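Long-range contacts in replication protein B (Plasmid RSF1010, PDB 3H20), which acts as a DNA primase, making the primers from which the broad-host-range plasmid RSF1010 replicates in leading-strand mode: residues Asp60-Pro65 with Tyr143-Gly148; Arg21-Val26 with Asp139-Gly144; Leu96-Ser101 with Val166-Ser171; Gln8-Gln13 with Glu43-Thr48. All coordinates share one frame; numbering follows the deposited sequence.

Contact 1: residues Asp60-Pro65 with Tyr143-Gly148; sequences DVYIRP and YGRLAG. With DPO (diphosphate), chain E.
The guanidinium of Arg64 lies flat on one face of the Tyr143 ring, planes 4° and centres 4.1 Å apart, a cation-pi stack that CD of Arg64 extends by a CH-pi contact. Beyond the stack, Arg64 NE pairs with Asp23, NH1 with the carbonyl of Arg141, and Tyr143 OH with Asn36. The guanidinium of Arg145 carries Tyr62 OH and Asp60 CB over one face and the diphosphate at its edge; a bend at chi2 (-67°) turns its end back to strand 59-65. Its NH2 meets Asp60 OD1 at 2.7 Å from above the carboxylate plane, while NH1 reaches diphosphate O4 at 3.0 Å in a nearly straight bond and gives Asp60 OD1 a weak one. The Tyr62 ring runs side by side with the Arg145 chain, ring and guanidinium planes 51° apart, with Gly144 O and the diphosphate at its edge, and its OH donates to diphosphate O2 at 2.6 Å. Were Arg145 an alanine, Asp60 would probably lose its charged mate and the anion one of its bonds. Ile63 CD1 packs on Leu146 CD1 at 3.7 Å. Ile63 and Gly144 form an antiparallel hydrogen-bonded pair, and Leu146 N donates to Val61 O at 3.2 Å. Strand 144-145 closes the edge of the sheet; Arg145 from it and Tyr62 from strand 59-65, with Asn151 and Lys153, form the diphosphate pocket of the primase domain.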
loop_
_atom_site.group_PDB
_atom_site.type_symbol
_atom_site.label_atom_id
_atom_site.label_comp_id
_atom_site.label_asym_id
_atom_site.label_seq_id
_atom_site.Cartn_x
_atom_site.Cartn_y
_atom_site.Cartn_z
ATOM N N ASP A 60 -24.378 -9.008 1.482
ATOM C CA ASP A 60 -24.066 -7.923 2.424
ATOM C C ASP A 60 -24.042 -6.573 1.693
ATOM O O ASP A 60 -23.709 -6.515 0.498
ATOM C CB ASP A 60 -22.734 -8.174 3.146
ATOM C CG ASP A 60 -22.810 -9.337 4.120
ATOM O OD1 ASP A 60 -23.442 -9.184 5.188
ATOM O OD2 ASP A 60 -22.225 -10.392 3.824
ATOM N N VAL A 61 -24.428 -5.516 2.406
ATOM C CA VAL A 61 -24.565 -4.169 1.846
ATOM C C VAL A 61 -23.566 -3.215 2.517
ATOM O O VAL A 61 -23.585 -3.030 3.744
ATOM C CB VAL A 61 -26.015 -3.616 1.997
ATOM C CG1 VAL A 61 -26.184 -2.276 1.248
ATOM C CG2 VAL A 61 -27.055 -4.648 1.506
ATOM N N TYR A 62 -22.718 -2.601 1.697
ATOM C CA TYR A 62 -21.606 -1.777 2.160
ATOM C C TYR A 62 -21.711 -0.354 1.617
ATOM O O TYR A 62 -22.392 -0.107 0.610
ATOM C CB TYR A 62 -20.276 -2.376 1.704
ATOM C CG TYR A 62 -19.980 -3.767 2.230
ATOM C CD1 TYR A 62 -19.348 -3.950 3.462
ATOM C CD2 TYR A 62 -20.318 -4.891 1.492
ATOM C CE1 TYR A 62 -19.061 -5.236 3.945
ATOM C CE2 TYR A 62 -20.042 -6.172 1.965
ATOM C CZ TYR A 62 -19.414 -6.335 3.189
ATOM O OH TYR A 62 -19.152 -7.610 3.646
ATOM N N ILE A 63 -21.030 0.580 2.281
ATOM C CA ILE A 63 -21.132 2.007 1.932
ATOM C C ILE A 63 -19.828 2.750 2.237
ATOM O O ILE A 63 -19.119 2.436 3.211
ATOM C CB ILE A 63 -22.372 2.717 2.613
ATOM C CG1 ILE A 63 -22.557 4.143 2.065
ATOM C CG2 ILE A 63 -22.230 2.768 4.158
ATOM C CD1 ILE A 63 -23.794 4.871 2.587
ATOM N N ARG A 64 -19.500 3.694 1.361
ATOM C CA ARG A 64 -18.401 4.632 1.581
ATOM C C ARG A 64 -18.695 5.890 0.765
ATOM O O ARG A 64 -19.505 5.840 -0.173
ATOM C CB ARG A 64 -17.050 4.023 1.164
ATOM C CG ARG A 64 -16.924 3.713 -0.335
ATOM C CD ARG A 64 -15.611 3.016 -0.692
ATOM N NE ARG A 64 -15.564 2.718 -2.123
ATOM C CZ ARG A 64 -14.771 1.822 -2.705
ATOM N NH1 ARG A 64 -13.902 1.109 -1.997
ATOM N NH2 ARG A 64 -14.843 1.640 -4.023
ATOM N N PRO A 65 -18.045 7.018 1.112
ATOM C CA PRO A 65 -18.133 8.188 0.235
ATOM C C PRO A 65 -17.609 7.863 -1.163
ATOM O O PRO A 65 -16.688 7.042 -1.312
ATOM C CB PRO A 65 -17.244 9.229 0.938
ATOM C CG PRO A 65 -17.242 8.796 2.400
ATOM C CD PRO A 65 -17.234 7.288 2.318
ATOM N N TYR A 143 -14.635 0.140 2.636
ATOM C CA TYR A 143 -16.084 0.048 2.791
ATOM C C TYR A 143 -16.447 -0.176 4.261
ATOM O O TYR A 143 -15.827 -1.000 4.940
ATOM C CB TYR A 143 -16.633 -1.112 1.949
ATOM C CG TYR A 143 -17.114 -0.752 0.558
ATOM C CD1 TYR A 143 -18.124 0.184 0.369
ATOM C CD2 TYR A 143 -16.585 -1.382 -0.567
ATOM C CE1 TYR A 143 -18.591 0.504 -0.903
ATOM C CE2 TYR A 143 -17.049 -1.072 -1.853
ATOM C CZ TYR A 143 -18.052 -0.119 -2.005
ATOM O OH TYR A 143 -18.525 0.184 -3.272
ATOM N N GLY A 144 -17.446 0.557 4.742
ATOM C CA GLY A 144 -18.150 0.184 5.955
ATOM C C GLY A 144 -19.502 -0.440 5.673
ATOM O O GLY A 144 -19.922 -0.541 4.519
ATOM N N ARG A 145 -20.186 -0.862 6.731
ATOM C CA ARG A 145 -21.519 -1.439 6.601
ATOM C C ARG A 145 -22.589 -0.353 6.567
ATOM O O ARG A 145 -22.486 0.657 7.264
ATOM C CB ARG A 145 -21.795 -2.414 7.748
ATOM C CG ARG A 145 -20.910 -3.649 7.739
ATOM C CD ARG A 145 -21.209 -4.534 6.539
ATOM N NE ARG A 145 -20.771 -5.910 6.751
ATOM C CZ ARG A 145 -21.570 -6.969 6.675
ATOM N NH1 ARG A 145 -21.084 -8.186 6.883
ATOM N NH2 ARG A 145 -22.855 -6.813 6.389
ATOM N N LEU A 146 -23.618 -0.567 5.752
ATOM C CA LEU A 146 -24.800 0.286 5.769
ATOM C C LEU A 146 -25.865 -0.267 6.710
ATOM O O LEU A 146 -26.246 -1.435 6.613
ATOM C CB LEU A 146 -25.371 0.439 4.359
ATOM C CG LEU A 146 -26.600 1.338 4.218
ATOM C CD1 LEU A 146 -26.227 2.797 4.433
ATOM C CD2 LEU A 146 -27.258 1.144 2.861
ATOM N N ALA A 147 -26.343 0.576 7.618
ATOM C CA ALA A 147 -27.332 0.161 8.605
ATOM C C ALA A 147 -28.663 -0.177 7.942
ATOM O O ALA A 147 -28.993 0.355 6.882
ATOM C CB ALA A 147 -27.521 1.244 9.655
ATOM N N GLY A 148 -29.424 -1.065 8.574
ATOM C CA GLY A 148 -30.784 -1.391 8.107
ATOM C C GLY A 148 -30.892 -2.734 7.398
ATOM O O GLY A 148 -31.957 -3.077 6.857
HETATM P P1 DPO E . -17.116 -7.396 6.762
HETATM O O1 DPO E . -15.691 -7.875 7.342
HETATM O O2 DPO E . -17.231 -7.874 5.335
HETATM O O3 DPO E . -17.270 -5.920 7.063
HETATM O O4 DPO E . -18.161 -8.240 7.664
HETATM P P2 DPO E . -18.119 -8.243 9.281
HETATM O O5 DPO E . -16.833 -8.955 9.631
HETATM O O6 DPO E . -18.167 -6.774 9.651
HETATM O O7 DPO E . -19.347 -9.021 9.673
HETATM O O HOH W 1 -24.809 -3.814 6.069
#

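Contact 2: residues Arg21-Val26 with Asp139-Gly144; sequences RFDIGV and DSRHYG. With SO4 (sulfate ion), chain D.
Asp23 and Arg141 meet with their side chains at about a right angle, carboxylate and guanidinium planes 65° apart. The arginine comes end-on: NH1 and NH2 each lie 3.0 Å from Asp23 OD2, so both nitrogens grip one oxygen, which sits in the guanidinium plane and is approached nearly along its C-O axis. Bends at chi2 and chi3 (both -77°) fold the Arg141 chain round to the strand. Asp23 OD2 also pairs with Arg64, and two cations would be expected to favour the charged carboxylate. A leucine in place of Arg141 would probably leave Asp23 with Arg64 but without its salt bridge to the loop. Tyr143 approaches the same strand with the end of its ring: OH, hydrogen-bonded to Asn36, lies 3.4 Å from Asp23 CB, and Asp23 O lies at the ring edge. Gly25 makes room here, since a side chain would collide with Tyr143 CZ. The loop is shaped by Asp139, whose OD1 accepts from Arg141 N at 2.9 Å, and a sulfate O4 takes Ser140 N at 2.8 Å. Asp139-His142 form a type I beta turn, with an Asx turn at Asp139, joined by a salt bridge to an inner strand of the antiparallel sheet.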
loop_
_atom_site.group_PDB
_atom_site.type_symbol
_atom_site.label_atom_id
_atom_site.label_comp_id
_atom_site.label_asym_id
_atom_site.label_seq_id
_atom_site.Cartn_x
_atom_site.Cartn_y
_atom_site.Cartn_z
ATOM N N ARG A 21 -22.449 12.216 -2.670
ATOM C CA ARG A 21 -22.477 10.942 -3.408
ATOM C C ARG A 21 -21.728 9.823 -2.666
ATOM O O ARG A 21 -20.743 10.084 -1.957
ATOM C CB ARG A 21 -21.920 11.116 -4.827
ATOM C CG ARG A 21 -22.697 12.118 -5.706
ATOM C CD ARG A 21 -22.224 12.114 -7.164
ATOM N NE ARG A 21 -22.680 10.936 -7.904
ATOM C CZ ARG A 21 -23.874 10.812 -8.483
ATOM N NH1 ARG A 21 -24.767 11.797 -8.428
ATOM N NH2 ARG A 21 -24.173 9.695 -9.128
ATOM N N PHE A 22 -22.200 8.588 -2.856
ATOM C CA PHE A 22 -21.715 7.407 -2.137
ATOM C C PHE A 22 -21.470 6.247 -3.114
ATOM O O PHE A 22 -22.161 6.133 -4.135
ATOM C CB PHE A 22 -22.779 6.927 -1.131
ATOM C CG PHE A 22 -23.133 7.943 -0.053
ATOM C CD1 PHE A 22 -24.142 8.882 -0.263
ATOM C CD2 PHE A 22 -22.463 7.935 1.168
ATOM C CE1 PHE A 22 -24.477 9.811 0.730
ATOM C CE2 PHE A 22 -22.780 8.862 2.174
ATOM C CZ PHE A 22 -23.801 9.802 1.948
ATOM N N ASP A 23 -20.511 5.383 -2.787
ATOM C CA ASP A 23 -20.421 4.069 -3.414
ATOM C C ASP A 23 -21.196 3.101 -2.538
ATOM O O ASP A 23 -20.994 3.068 -1.321
ATOM C CB ASP A 23 -18.972 3.584 -3.506
ATOM C CG ASP A 23 -18.139 4.415 -4.435
ATOM O OD1 ASP A 23 -18.686 4.895 -5.462
ATOM O OD2 ASP A 23 -16.938 4.581 -4.139
ATOM N N ILE A 24 -22.091 2.337 -3.151
ATOM C CA ILE A 24 -22.777 1.253 -2.460
ATOM C C ILE A 24 -22.225 -0.063 -3.004
ATOM O O ILE A 24 -22.180 -0.275 -4.216
ATOM C CB ILE A 24 -24.322 1.301 -2.651
ATOM C CG1 ILE A 24 -24.936 2.560 -2.010
ATOM C CG2 ILE A 24 -24.995 0.014 -2.125
ATOM C CD1 ILE A 24 -24.813 2.657 -0.474
ATOM N N GLY A 25 -21.781 -0.933 -2.104
ATOM C CA GLY A 25 -21.275 -2.249 -2.504
ATOM C C GLY A 25 -22.215 -3.360 -2.067
ATOM O O GLY A 25 -22.740 -3.358 -0.949
ATOM N N VAL A 26 -22.423 -4.314 -2.961
ATOM C CA VAL A 26 -23.288 -5.453 -2.708
ATOM C C VAL A 26 -22.476 -6.727 -2.988
ATOM O O VAL A 26 -22.030 -6.952 -4.120
ATOM C CB VAL A 26 -24.576 -5.361 -3.566
ATOM C CG1 VAL A 26 -25.380 -6.636 -3.488
ATOM C CG2 VAL A 26 -25.443 -4.176 -3.110
ATOM N N ASP A 139 -7.665 2.327 5.391
ATOM C CA ASP A 139 -7.288 3.015 4.151
ATOM C C ASP A 139 -8.375 4.023 3.750
ATOM O O ASP A 139 -9.505 3.953 4.245
ATOM C CB ASP A 139 -6.972 2.021 3.024
ATOM C CG ASP A 139 -8.199 1.298 2.518
ATOM O OD1 ASP A 139 -8.892 1.859 1.640
ATOM O OD2 ASP A 139 -8.463 0.169 2.990
ATOM N N SER A 140 -8.034 4.946 2.852
ATOM C CA SER A 140 -8.919 6.066 2.502
ATOM C C SER A 140 -10.158 5.655 1.694
ATOM O O SER A 140 -11.073 6.467 1.497
ATOM C CB SER A 140 -8.138 7.139 1.742
ATOM O OG SER A 140 -7.643 6.620 0.522
ATOM N N ARG A 141 -10.186 4.402 1.234
ATOM C CA ARG A 141 -11.285 3.909 0.395
ATOM C C ARG A 141 -11.965 2.631 0.921
ATOM O O ARG A 141 -12.550 1.871 0.152
ATOM C CB ARG A 141 -10.784 3.691 -1.038
ATOM C CG ARG A 141 -10.416 4.978 -1.782
ATOM C CD ARG A 141 -11.664 5.723 -2.258
ATOM N NE ARG A 141 -12.261 5.107 -3.442
ATOM C CZ ARG A 141 -13.564 5.120 -3.719
ATOM N NH1 ARG A 141 -14.415 5.710 -2.890
ATOM N NH2 ARG A 141 -14.021 4.532 -4.824
ATOM N N HIS A 142 -11.906 2.396 2.226
ATOM C CA HIS A 142 -12.448 1.146 2.753
ATOM C C HIS A 142 -13.950 1.234 2.954
ATOM O O HIS A 142 -14.468 2.266 3.379
ATOM C CB HIS A 142 -11.767 0.725 4.050
ATOM C CG HIS A 142 -11.920 -0.733 4.348
ATOM N ND1 HIS A 142 -11.081 -1.693 3.818
ATOM C CD2 HIS A 142 -12.829 -1.398 5.100
ATOM C CE1 HIS A 142 -11.464 -2.887 4.237
ATOM N NE2 HIS A 142 -12.520 -2.735 5.018
ATOM N N TYR A 143 -14.635 0.140 2.636
ATOM C CA TYR A 143 -16.084 0.048 2.791
ATOM C C TYR A 143 -16.447 -0.176 4.261
ATOM O O TYR A 143 -15.827 -1.000 4.940
ATOM C CB TYR A 143 -16.633 -1.112 1.949
ATOM C CG TYR A 143 -17.114 -0.752 0.558
ATOM C CD1 TYR A 143 -18.124 0.184 0.369
ATOM C CD2 TYR A 143 -16.585 -1.382 -0.567
ATOM C CE1 TYR A 143 -18.591 0.504 -0.903
ATOM C CE2 TYR A 143 -17.049 -1.072 -1.853
ATOM C CZ TYR A 143 -18.052 -0.119 -2.005
ATOM O OH TYR A 143 -18.525 0.184 -3.272
ATOM N N GLY A 144 -17.446 0.557 4.742
ATOM C CA GLY A 144 -18.150 0.184 5.955
ATOM C C GLY A 144 -19.502 -0.440 5.673
ATOM O O GLY A 144 -19.922 -0.541 4.519
HETATM S S SO4 D . -4.570 5.090 1.306
HETATM O O1 SO4 D . -4.545 3.948 0.388
HETATM O O2 SO4 D . -3.207 5.480 1.680
HETATM O O3 SO4 D . -5.223 6.226 0.663
HETATM O O4 SO4 D . -5.301 4.708 2.503
#

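Contact 3: residues Leu96-Ser101 with Val166-Ser171; sequences LVVETS and VLLRES
Strands 96-99 and 167-170 run antiparallel, their directions 142° apart, and their register slips by one residue at a classic beta bulge in which Arg169 and Glu170 both face Val97. Val97 O takes Arg169 N at 2.8 Å and, weakly, Glu170 N, while Val97 N donates to Glu170 O. Past the bulge the pairing is regular: Glu99 and Leu167 exchange two backbone bonds, both in the carbonyl plane. On the side of the sheet that bears Val97, Glu99 and Glu170, the longer side chains do the work. Glu99 stretches out, its CG anti to the backbone N (chi1 -171°), and brings OE1 to within 2.7 Å of Arg169 NE; its OE2 is held by Lys103 N. NH2 of that arginine adds a weak bond to OE1, carboxylate and guanidinium planes 50° apart, and Leu167 CD1 lies over one face of the guanidinium. Val97 CG2 touches the aliphatic CG of Glu170 at 3.4 Å, leaving the glutamate's OE1 to pair with Lys88. The other side is apolar. Val98 CG1 and Val166 CG1 are pressed together at 3.4 Å, tighter than usual, and Val98 CG2 meets Leu168 CD1 at 3.9 Å. Leu96 and Leu168 continue this layer toward helix 6-17. The chemistry thus divides by face: hydrocarbon lines the side turned to helix 6-17, whereas the opposite side adds the Glu99-Arg169 ion pair to the Val97-Glu170 contact, joining a buried glutamate to an exposed arginine whose charge is probably partly screened by solvent.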
loop_
_atom_site.group_PDB
_atom_site.type_symbol
_atom_site.label_atom_id
_atom_site.label_comp_id
_atom_site.label_asym_id
_atom_site.label_seq_id
_atom_site.Cartn_x
_atom_site.Cartn_y
_atom_site.Cartn_z
ATOM N N LEU A 96 -20.507 8.987 13.379
ATOM C CA LEU A 96 -21.555 7.986 13.539
ATOM C C LEU A 96 -20.977 6.650 13.994
ATOM O O LEU A 96 -19.803 6.361 13.761
ATOM C CB LEU A 96 -22.328 7.807 12.230
ATOM C CG LEU A 96 -21.498 7.446 10.997
ATOM C CD1 LEU A 96 -22.262 6.488 10.095
ATOM C CD2 LEU A 96 -21.095 8.699 10.236
ATOM N N VAL A 97 -21.808 5.841 14.641
ATOM C CA VAL A 97 -21.395 4.502 15.082
ATOM C C VAL A 97 -22.385 3.472 14.543
ATOM O O VAL A 97 -23.601 3.653 14.654
ATOM C CB VAL A 97 -21.335 4.406 16.639
ATOM C CG1 VAL A 97 -20.965 2.976 17.110
ATOM C CG2 VAL A 97 -20.332 5.414 17.213
ATOM N N VAL A 98 -21.847 2.391 13.976
ATOM C CA VAL A 98 -22.635 1.291 13.440
ATOM C C VAL A 98 -22.246 -0.013 14.154
ATOM O O VAL A 98 -21.058 -0.350 14.262
ATOM C CB VAL A 98 -22.440 1.183 11.896
ATOM C CG1 VAL A 98 -22.979 -0.143 11.346
ATOM C CG2 VAL A 98 -23.111 2.385 11.164
ATOM N N GLU A 99 -23.245 -0.727 14.666
ATOM C CA GLU A 99 -23.029 -2.054 15.251
ATOM C C GLU A 99 -23.194 -3.092 14.139
ATOM O O GLU A 99 -24.285 -3.268 13.598
ATOM C CB GLU A 99 -24.015 -2.313 16.394
ATOM C CG GLU A 99 -23.726 -3.597 17.225
ATOM C CD GLU A 99 -24.459 -3.613 18.575
ATOM O OE1 GLU A 99 -25.428 -2.841 18.741
ATOM O OE2 GLU A 99 -24.079 -4.414 19.468
ATOM N N THR A 100 -22.104 -3.767 13.798
ATOM C CA THR A 100 -22.073 -4.690 12.653
ATOM C C THR A 100 -22.525 -6.093 13.028
ATOM O O THR A 100 -23.092 -6.827 12.206
ATOM C CB THR A 100 -20.655 -4.747 12.043
ATOM O OG1 THR A 100 -19.721 -5.115 13.059
ATOM C CG2 THR A 100 -20.264 -3.392 11.470
ATOM N N SER A 101 -22.237 -6.463 14.271
ATOM C CA SER A 101 -22.716 -7.678 14.907
ATOM C C SER A 101 -22.693 -7.384 16.415
ATOM O O SER A 101 -22.080 -6.391 16.830
ATOM C CB SER A 101 -21.838 -8.894 14.543
ATOM O OG SER A 101 -20.482 -8.690 14.901
ATOM N N VAL A 166 -27.543 -5.099 11.200
ATOM C CA VAL A 166 -26.593 -3.983 11.276
ATOM C C VAL A 166 -27.350 -2.725 11.739
ATOM O O VAL A 166 -28.280 -2.272 11.072
ATOM C CB VAL A 166 -25.890 -3.748 9.905
ATOM C CG1 VAL A 166 -24.880 -2.592 9.973
ATOM C CG2 VAL A 166 -25.202 -5.031 9.428
ATOM N N LEU A 167 -26.956 -2.173 12.886
ATOM C CA LEU A 167 -27.730 -1.094 13.526
ATOM C C LEU A 167 -26.973 0.222 13.580
ATOM O O LEU A 167 -25.780 0.227 13.871
ATOM C CB LEU A 167 -28.123 -1.495 14.951
ATOM C CG LEU A 167 -28.880 -2.828 15.069
ATOM C CD1 LEU A 167 -28.955 -3.294 16.520
ATOM C CD2 LEU A 167 -30.265 -2.754 14.453
ATOM N N LEU A 168 -27.673 1.329 13.321
ATOM C CA LEU A 168 -27.102 2.663 13.539
ATOM C C LEU A 168 -27.279 3.059 15.004
ATOM O O LEU A 168 -28.394 3.301 15.448
ATOM C CB LEU A 168 -27.775 3.711 12.639
ATOM C CG LEU A 168 -27.161 5.117 12.629
ATOM C CD1 LEU A 168 -25.778 5.119 11.971
ATOM C CD2 LEU A 168 -28.113 6.087 11.908
ATOM N N ARG A 169 -26.177 3.145 15.740
ATOM C CA ARG A 169 -26.222 3.362 17.199
ATOM C C ARG A 169 -26.149 4.834 17.610
ATOM O O ARG A 169 -26.743 5.243 18.612
ATOM C CB ARG A 169 -25.117 2.552 17.901
ATOM C CG ARG A 169 -25.346 1.043 17.863
ATOM C CD ARG A 169 -26.781 0.713 18.267
ATOM N NE ARG A 169 -26.920 -0.617 18.840
ATOM C CZ ARG A 169 -28.082 -1.184 19.163
ATOM N NH1 ARG A 169 -29.228 -0.534 18.956
ATOM N NH2 ARG A 169 -28.101 -2.406 19.701
ATOM N N GLU A 170 -25.393 5.618 16.851
ATOM C CA GLU A 170 -25.379 7.079 17.027
ATOM C C GLU A 170 -25.006 7.765 15.713
ATOM O O GLU A 170 -24.426 7.137 14.824
ATOM C CB GLU A 170 -24.516 7.530 18.217
ATOM C CG GLU A 170 -23.050 7.319 18.105
ATOM C CD GLU A 170 -22.306 7.912 19.300
ATOM O OE1 GLU A 170 -22.180 7.204 20.329
ATOM O OE2 GLU A 170 -21.870 9.087 19.209
ATOM N N SER A 171 -25.374 9.035 15.581
ATOM C CA SER A 171 -25.276 9.715 14.286
ATOM C C SER A 171 -25.268 11.237 14.435
ATOM O O SER A 171 -26.012 11.943 13.748
ATOM C CB SER A 171 -26.421 9.247 13.366
ATOM O OG SER A 171 -27.683 9.567 13.921
#

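Contact 4: residues Gln8-Gln13 with Glu43-Thr48; sequences QAIGRQ and EVLQNT
Ile10 projects from helix 6-17 against Val44, Leu45 and Thr48, and its two branches divide the work. Its chi1 of -68° sets CG1 beside the backbone N and CG2 anti to it; CG2 meets Leu45 CD2 at 3.6 Å and Val44 CG1 at 4.0 Å. The other branch carries CD1 tip to tip with Thr48, 3.6 Å from OG1 and 3.9 Å from CG2. Leu45, second in buried surface, slides past Ile10 in the opposite direction; its CD2 also comes to 4.1 Å from Gly11 N, against the helix backbone. Thr48 presents a methyl and a hydroxyl to the isoleucine, but the hydroxyl has its own polar partner: OG1 donates to Leu45 O at 3.0 Å. Thr48 N uses the same carbonyl, from the same face of its plane, which probably limits rotation of the threonine at the start of helix 48-56. No hydrogen bond crosses between the two segments, and the contact rests on van der Waals packing. Around it, Ile10 is also touched by Leu146 and Phe149, Val44 reaches Leu14 and Trp39, and Thr48 reaches Thr6 and Leu7, so that helix 6-17 is wedged between helix 41-46 with its successor 48-56 and the loop that follows strand 144-145.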
loop_
_atom_site.group_PDB
_atom_site.type_symbol
_atom_site.label_atom_id
_atom_site.label_comp_id
_atom_site.label_asym_id
_atom_site.label_seq_id
_atom_site.Cartn_x
_atom_site.Cartn_y
_atom_site.Cartn_z
ATOM N N GLN A 8 -35.504 4.639 7.554
ATOM C CA GLN A 8 -35.127 5.627 8.553
ATOM C C GLN A 8 -33.636 5.528 8.936
ATOM O O GLN A 8 -32.949 6.553 9.097
ATOM C CB GLN A 8 -36.034 5.508 9.786
ATOM C CG GLN A 8 -37.515 5.913 9.528
ATOM C CD GLN A 8 -38.307 4.922 8.662
ATOM O OE1 GLN A 8 -37.988 3.730 8.587
ATOM N NE2 GLN A 8 -39.353 5.420 8.006
ATOM N N ALA A 9 -33.125 4.306 9.074
ATOM C CA ALA A 9 -31.709 4.121 9.415
ATOM C C ALA A 9 -30.788 4.603 8.294
ATOM O O ALA A 9 -29.785 5.281 8.549
ATOM C CB ALA A 9 -31.412 2.654 9.752
ATOM N N ILE A 10 -31.110 4.224 7.059
ATOM C CA ILE A 10 -30.327 4.664 5.895
ATOM C C ILE A 10 -30.313 6.200 5.840
ATOM O O ILE A 10 -29.250 6.814 5.723
ATOM C CB ILE A 10 -30.880 4.064 4.570
ATOM C CG1 ILE A 10 -30.661 2.549 4.533
ATOM C CG2 ILE A 10 -30.201 4.712 3.321
ATOM C CD1 ILE A 10 -31.521 1.810 3.451
ATOM N N GLY A 11 -31.495 6.802 5.938
ATOM C CA GLY A 11 -31.641 8.263 5.942
ATOM C C GLY A 11 -30.790 8.970 6.992
ATOM O O GLY A 11 -30.114 9.948 6.674
ATOM N N ARG A 12 -30.833 8.490 8.240
ATOM C CA ARG A 12 -29.981 9.038 9.311
ATOM C C ARG A 12 -28.490 8.828 9.076
ATOM O O ARG A 12 -27.702 9.729 9.359
ATOM C CB ARG A 12 -30.343 8.468 10.686
ATOM C CG ARG A 12 -31.670 8.939 11.231
ATOM C CD ARG A 12 -32.002 8.256 12.562
ATOM N NE ARG A 12 -33.322 8.689 13.019
ATOM C CZ ARG A 12 -33.921 8.293 14.141
ATOM N NH1 ARG A 12 -33.336 7.426 14.964
ATOM N NH2 ARG A 12 -35.118 8.775 14.445
ATOM N N GLN A 13 -28.107 7.650 8.566
ATOM C CA GLN A 13 -26.689 7.355 8.285
ATOM C C GLN A 13 -26.119 8.259 7.183
ATOM O O GLN A 13 -25.037 8.835 7.349
ATOM C CB GLN A 13 -26.451 5.860 7.972
ATOM C CG GLN A 13 -24.962 5.507 7.676
ATOM C CD GLN A 13 -24.628 4.008 7.694
ATOM O OE1 GLN A 13 -25.417 3.168 8.157
ATOM N NE2 GLN A 13 -23.416 3.671 7.222
ATOM N N GLU A 43 -30.632 8.784 -4.540
ATOM C CA GLU A 43 -30.602 7.545 -5.318
ATOM C C GLU A 43 -30.412 6.294 -4.439
ATOM O O GLU A 43 -30.966 5.238 -4.750
ATOM C CB GLU A 43 -29.554 7.609 -6.450
ATOM C CG GLU A 43 -29.856 8.658 -7.528
ATOM C CD GLU A 43 -28.702 8.889 -8.511
ATOM O OE1 GLU A 43 -27.528 8.680 -8.144
ATOM O OE2 GLU A 43 -28.978 9.299 -9.654
ATOM N N VAL A 44 -29.648 6.411 -3.350
ATOM C CA VAL A 44 -29.489 5.307 -2.384
ATOM C C VAL A 44 -30.867 4.940 -1.805
ATOM O O VAL A 44 -31.262 3.773 -1.803
ATOM C CB VAL A 44 -28.507 5.654 -1.232
ATOM C CG1 VAL A 44 -28.377 4.477 -0.249
ATOM C CG2 VAL A 44 -27.110 6.037 -1.785
ATOM N N LEU A 45 -31.601 5.955 -1.349
ATOM C CA LEU A 45 -32.958 5.765 -0.838
ATOM C C LEU A 45 -33.927 5.222 -1.892
ATOM O O LEU A 45 -34.752 4.342 -1.596
ATOM C CB LEU A 45 -33.466 7.074 -0.191
ATOM C CG LEU A 45 -32.761 7.392 1.152
ATOM C CD1 LEU A 45 -32.985 8.832 1.625
ATOM C CD2 LEU A 45 -33.208 6.428 2.254
ATOM N N GLN A 46 -33.810 5.719 -3.128
ATOM C CA GLN A 46 -34.628 5.251 -4.254
ATOM C C GLN A 46 -34.415 3.762 -4.531
ATOM O O GLN A 46 -35.310 3.075 -5.038
ATOM C CB GLN A 46 -34.262 6.044 -5.516
ATOM C CG GLN A 46 -35.257 5.972 -6.649
ATOM C CD GLN A 46 -34.770 6.674 -7.918
ATOM O OE1 GLN A 46 -33.684 7.251 -7.949
ATOM N NE2 GLN A 46 -35.584 6.633 -8.964
ATOM N N ASN A 47 -33.215 3.278 -4.220
ATOM C CA ASN A 47 -32.844 1.881 -4.499
ATOM C C ASN A 47 -32.992 0.936 -3.301
ATOM O O ASN A 47 -32.577 -0.220 -3.354
ATOM C CB ASN A 47 -31.419 1.824 -5.065
ATOM C CG ASN A 47 -31.372 2.144 -6.542
ATOM O OD1 ASN A 47 -31.722 1.311 -7.374
ATOM N ND2 ASN A 47 -30.955 3.364 -6.879
ATOM N N THR A 48 -33.606 1.418 -2.228
ATOM C CA THR A 48 -33.783 0.606 -1.023
ATOM C C THR A 48 -34.555 -0.718 -1.279
ATOM O O THR A 48 -34.159 -1.767 -0.763
ATOM C CB THR A 48 -34.373 1.436 0.135
ATOM O OG1 THR A 48 -33.455 2.494 0.454
ATOM C CG2 THR A 48 -34.566 0.588 1.407
#

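Contacts 1, 2 and 4 are buried, contact 3 only partly, its arginine exposed. Contacts 1 and 2, centres about 7 Å apart, share Tyr143 and Gly144 and use neighbouring strands of one sheet; contact 3 belongs to the other sheet. A backbone bond from Gly148 N to Val166 O connects contacts 1 and 3. Helix 6-17 links them too: Gln13 bonds to Arg145 O and Ala147 N of contact 1, and touches Leu96 and Leu168 of contact 3. Contact 1 joins strand pairing to a charged anion site, contact 2 is an ion pair beside a packed tyrosine, contact 3 combines strand pairing, an apolar face and an ion pair, and contact 4 is hydrocarbon packing between helices.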